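Local structure of charybdin (Charybdis maritima, 2B7U) at residues A[33-37]-A[75-79]; A[56-60]-A[71-76]. The protein belongs to the ribosome-inactivating proteins, a family best known from plants, with a mixed beta sheet packed against a largely helical remainder. One frame throughout, in Å; residues are numbered along the deposited sequence.

Overall arrangement
Interaction 1 sets the C-terminal end of helix 21-35 on the loop 75-79, and interaction 2 pairs strands 56-64 and 67-74, the hairpin that runs into that loop. Their centres lie 8 Å apart, on the same side of the chain's centre, and both share Arg75 and Asp76. The apolar sides join directly: Leu35 CD2 comes within 3.5 Å of Phe58 CE2, and the backbone C of Leu78 within 3.6 Å of Ile73 CG2. The loop also turns back on its own strand, where Val79 O and His74 N, 2.9 Å apart, probably form a hydrogen bond. Two inner strands of the sheet, the loop and the helix end thus form one continuous buried region.

Interaction 1 of 2, residues A[33-37]-A[75-79]; sequences RSLAT and RDDLV
Arg75 brings its guanidinium to the last turn of helix 21-35, where the carbonyl of Leu35 receives two of its nitrogens. Arg75 NE lies 3.4 Å and Arg75 NH1 3.3 Å from Leu35 O; both hydrogen bonds are weak, with N-H...O angles of 150° and 156°. The oxygen lies at the edge of the guanidinium, in its plane, so the two N-H groups converge on it. Ser34 O is different: it sits over one face, 3.1 Å from Arg75 NH1, at an angle too poor for a bond. Because the chain leaves helical geometry at Ala36, carbonyls at this helix end are available to outside donors, and the positive group lies where it would suit the negative end of the helix dipole. Arg75 spans the distance by staying extended from CG to NE, with CG anti to its own N (chi1 -169°).

The apolar contacts involve the aliphatic part of Arg75 and the two leucines. Leu35 and the stem of Arg75 run alongside one another, pointing opposite ways, with Leu35 CD2 3.8 Å from Arg75 CG. Leu78 meets Leu35 tip to tip, with Leu35 CD1 to Leu78 CD2 at 3.7 Å.

Within the loop, Asp77 OD2 accepts from Val79 N at 3.1 Å, an Asx turn.

Around the leucine pair, Thr169 of helix 151-170 touches both residues, Phe58 of strand 56-64 does the same, and Phe10 of strand 7-15 packs on Leu35.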
# COMPACT_ATOMS: atom_id res chain seq x y z
N ARG A 33 4.00 8.38 9.29
CA ARG A 33 3.70 9.05 10.52
C ARG A 33 2.20 9.34 10.65
O ARG A 33 1.65 9.20 11.73
CB ARG A 33 4.50 10.35 10.60
CG ARG A 33 4.31 11.11 11.84
CD ARG A 33 4.96 12.46 11.65
NE ARG A 33 5.98 12.77 12.66
CZ ARG A 33 6.01 13.87 13.40
NH1 ARG A 33 7.00 14.03 14.27
NH2 ARG A 33 5.07 14.80 13.31
N SER A 34 1.56 9.75 9.56
CA SER A 34 0.13 10.08 9.54
C SER A 34 -0.71 8.86 9.81
O SER A 34 -1.78 8.95 10.41
CB SER A 34 -0.30 10.67 8.21
OG SER A 34 0.26 11.97 8.02
N LEU A 35 -0.22 7.71 9.38
CA LEU A 35 -0.95 6.46 9.52
C LEU A 35 -0.82 5.82 10.89
O LEU A 35 -1.64 4.97 11.29
CB LEU A 35 -0.48 5.45 8.47
CG LEU A 35 -0.81 5.76 7.01
CD1 LEU A 35 0.06 4.96 6.02
CD2 LEU A 35 -2.30 5.53 6.71
N ALA A 36 0.24 6.17 11.61
CA ALA A 36 0.58 5.50 12.86
C ALA A 36 -0.48 5.64 13.93
O ALA A 36 -1.08 6.72 14.08
CB ALA A 36 1.86 6.05 13.40
N THR A 37 -0.67 4.59 14.70
CA THR A 37 -1.38 4.71 15.99
C THR A 37 -0.43 4.66 17.16
O THR A 37 -0.59 5.41 18.10
CB THR A 37 -2.45 3.61 16.20
OG1 THR A 37 -1.81 2.34 16.50
CG2 THR A 37 -3.32 3.54 15.04
N ARG A 75 -7.03 2.35 6.06
CA ARG A 75 -6.00 2.83 6.97
C ARG A 75 -5.41 1.70 7.78
O ARG A 75 -4.30 1.84 8.30
CB ARG A 75 -6.53 3.93 7.88
CG ARG A 75 -5.41 4.59 8.61
CD ARG A 75 -5.85 5.69 9.55
NE ARG A 75 -4.76 6.03 10.46
CZ ARG A 75 -4.82 7.03 11.33
NH1 ARG A 75 -3.79 7.27 12.14
NH2 ARG A 75 -5.90 7.80 11.37
N ASP A 76 -6.13 0.59 7.90
CA ASP A 76 -5.66 -0.52 8.72
C ASP A 76 -4.82 -1.53 7.95
O ASP A 76 -3.93 -2.14 8.50
CB ASP A 76 -6.82 -1.19 9.48
CG ASP A 76 -7.94 -1.65 8.58
OD1 ASP A 76 -7.97 -1.29 7.38
OD2 ASP A 76 -8.83 -2.34 9.11
N ASP A 77 -5.08 -1.72 6.66
CA ASP A 77 -4.27 -2.67 5.89
C ASP A 77 -3.63 -2.10 4.63
O ASP A 77 -2.95 -2.85 3.93
CB ASP A 77 -5.08 -3.95 5.61
CG ASP A 77 -6.24 -3.73 4.70
OD1 ASP A 77 -7.01 -4.70 4.45
OD2 ASP A 77 -6.42 -2.60 4.21
N LEU A 78 -3.79 -0.81 4.38
CA LEU A 78 -3.23 -0.11 3.24
C LEU A 78 -3.66 -0.65 1.87
O LEU A 78 -2.99 -0.45 0.86
CB LEU A 78 -1.69 -0.03 3.35
CG LEU A 78 -1.21 0.72 4.58
CD1 LEU A 78 0.33 0.84 4.57
CD2 LEU A 78 -1.85 2.07 4.73
N VAL A 79 -4.83 -1.27 1.84
CA VAL A 79 -5.39 -1.79 0.61
C VAL A 79 -6.18 -0.68 -0.11
O VAL A 79 -6.99 0.04 0.48
CB VAL A 79 -6.28 -3.00 0.89
CG1 VAL A 79 -7.03 -3.44 -0.34
CG2 VAL A 79 -5.44 -4.17 1.40

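Interaction 2 of 2, residues A[56-60]-A[71-76]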
# COMPACT_ATOMS: atom_id res chain seq x y z
N ARG A 56 -11.87 2.26 8.45
CA ARG A 56 -11.20 3.56 8.50
C ARG A 56 -10.41 3.66 7.22
O ARG A 56 -9.76 2.70 6.84
CB ARG A 56 -10.20 3.63 9.66
CG ARG A 56 -10.78 3.56 11.08
CD ARG A 56 -9.69 3.65 12.17
NE ARG A 56 -9.05 4.96 12.26
CZ ARG A 56 -8.24 5.35 13.24
NH1 ARG A 56 -7.95 4.53 14.25
NH2 ARG A 56 -7.72 6.56 13.22
N GLY A 57 -10.42 4.83 6.58
CA GLY A 57 -9.62 5.05 5.38
C GLY A 57 -8.93 6.39 5.39
O GLY A 57 -9.05 7.17 6.33
N PHE A 58 -8.17 6.66 4.33
CA PHE A 58 -7.60 7.97 4.08
C PHE A 58 -7.61 8.20 2.57
O PHE A 58 -7.74 7.25 1.80
CB PHE A 58 -6.19 8.11 4.64
CG PHE A 58 -5.16 7.25 3.96
CD1 PHE A 58 -4.30 7.79 3.02
CD2 PHE A 58 -5.02 5.91 4.30
CE1 PHE A 58 -3.31 7.01 2.42
CE2 PHE A 58 -4.05 5.12 3.70
CZ PHE A 58 -3.20 5.66 2.76
N ASP A 59 -7.49 9.45 2.17
CA ASP A 59 -7.44 9.79 0.75
C ASP A 59 -6.06 10.28 0.32
O ASP A 59 -5.38 11.01 1.06
CB ASP A 59 -8.45 10.88 0.47
CG ASP A 59 -9.84 10.36 0.20
OD1 ASP A 59 -10.06 9.12 0.19
OD2 ASP A 59 -10.73 11.22 -0.04
N LEU A 60 -5.65 9.84 -0.87
CA LEU A 60 -4.37 10.20 -1.47
C LEU A 60 -4.69 10.95 -2.76
O LEU A 60 -5.18 10.36 -3.71
CB LEU A 60 -3.56 8.94 -1.77
CG LEU A 60 -2.31 9.10 -2.63
CD1 LEU A 60 -1.29 10.02 -1.98
CD2 LEU A 60 -1.70 7.72 -2.97
N VAL A 71 -7.38 8.75 -4.58
CA VAL A 71 -7.51 7.32 -4.29
C VAL A 71 -7.88 7.16 -2.82
O VAL A 71 -7.29 7.80 -1.96
CB VAL A 71 -6.20 6.56 -4.61
CG1 VAL A 71 -6.39 5.10 -4.41
CG2 VAL A 71 -5.79 6.84 -6.09
N ARG A 72 -8.83 6.28 -2.54
CA ARG A 72 -9.26 6.03 -1.15
C ARG A 72 -8.69 4.67 -0.74
O ARG A 72 -8.84 3.70 -1.45
CB ARG A 72 -10.75 6.00 -1.05
CG ARG A 72 -11.26 6.00 0.35
CD ARG A 72 -12.63 6.64 0.46
NE ARG A 72 -12.62 8.08 0.17
CZ ARG A 72 -13.72 8.83 0.09
NH1 ARG A 72 -14.92 8.28 0.25
NH2 ARG A 72 -13.62 10.12 -0.16
N ILE A 73 -7.99 4.67 0.39
CA ILE A 73 -7.22 3.51 0.85
C ILE A 73 -7.60 3.17 2.29
O ILE A 73 -7.76 4.06 3.11
CB ILE A 73 -5.72 3.86 0.76
CG1 ILE A 73 -5.35 4.20 -0.70
CG2 ILE A 73 -4.86 2.70 1.25
CD1 ILE A 73 -3.96 4.75 -0.91
N HIS A 74 -7.67 1.87 2.60
CA HIS A 74 -7.89 1.43 3.97
C HIS A 74 -6.71 1.78 4.89
O HIS A 74 -5.56 1.51 4.56
CB HIS A 74 -8.10 -0.08 4.02
CG HIS A 74 -9.37 -0.53 3.41
ND1 HIS A 74 -10.54 -0.63 4.13
CD2 HIS A 74 -9.66 -0.92 2.15
CE1 HIS A 74 -11.50 -1.06 3.34
NE2 HIS A 74 -10.99 -1.26 2.13
N ARG A 75 -7.03 2.35 6.06
CA ARG A 75 -6.00 2.83 6.97
C ARG A 75 -5.41 1.70 7.78
O ARG A 75 -4.30 1.84 8.30
CB ARG A 75 -6.53 3.93 7.88
CG ARG A 75 -5.41 4.59 8.61
CD ARG A 75 -5.85 5.69 9.55
NE ARG A 75 -4.76 6.03 10.46
CZ ARG A 75 -4.82 7.03 11.33
NH1 ARG A 75 -3.79 7.27 12.14
NH2 ARG A 75 -5.90 7.80 11.37
N ASP A 76 -6.13 0.59 7.90
CA ASP A 76 -5.66 -0.52 8.72
C ASP A 76 -4.82 -1.53 7.95
O ASP A 76 -3.93 -2.14 8.50
CB ASP A 76 -6.82 -1.19 9.48
CG ASP A 76 -7.94 -1.65 8.58
OD1 ASP A 76 -7.97 -1.29 7.38
OD2 ASP A 76 -8.83 -2.34 9.11
O HOH W 1 -10.53 -0.06 6.85
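This is the antiparallel beta hairpin of strands 56-64 and 67-74 in the mixed sheet of the ribosome-inactivating protein fold. Phe58 with Ile73 and Leu60 with Val71 are hydrogen-bonded pairs, while Gly57 with His74 and Asp59 with Arg72 are non-hydrogen-bonded. The pairing extends past the strand end, where Arg75 N donates to Arg56 O at 2.9 Å, almost straight (177°) but from above the carbonyl plane.

On the face carrying Phe58, Leu60, Val71 and Ile73, the Phe58 ring lies over the isoleucine: Ile73 CB is 4.0 Å from the ring centroid, a CH-pi contact, and Phe58 CE2 touches Ile73 CG2 at 3.5 Å. A chi1 of 67°, placing CG between the backbone N and the carbonyl carbon, swings the ring across to the partner strand. Leu31 and Leu35 of helix 21-35 press on this ring too.

At the hairpin's open end the Arg56 and Arg75 guanidiniums approach with planes steeply inclined: Arg56 NH2 and Arg75 NH2 are 2.9 Å apart, two donors that do not bond. Water 1 bridges Arg56 O, His74 ND1 and Asp76 OD1, while His74 NE2 is hydrogen-bonded to Arg81 NE.

The face carrying Asp59 and Arg72 holds a side-on salt bridge. Asp59 OD1 takes Arg72 NE at 2.8 Å and Asp59 OD2 takes Arg72 NH2 at 3.1 Å, each through its syn lone pair, with the carboxylate and guanidinium planes only 17° apart.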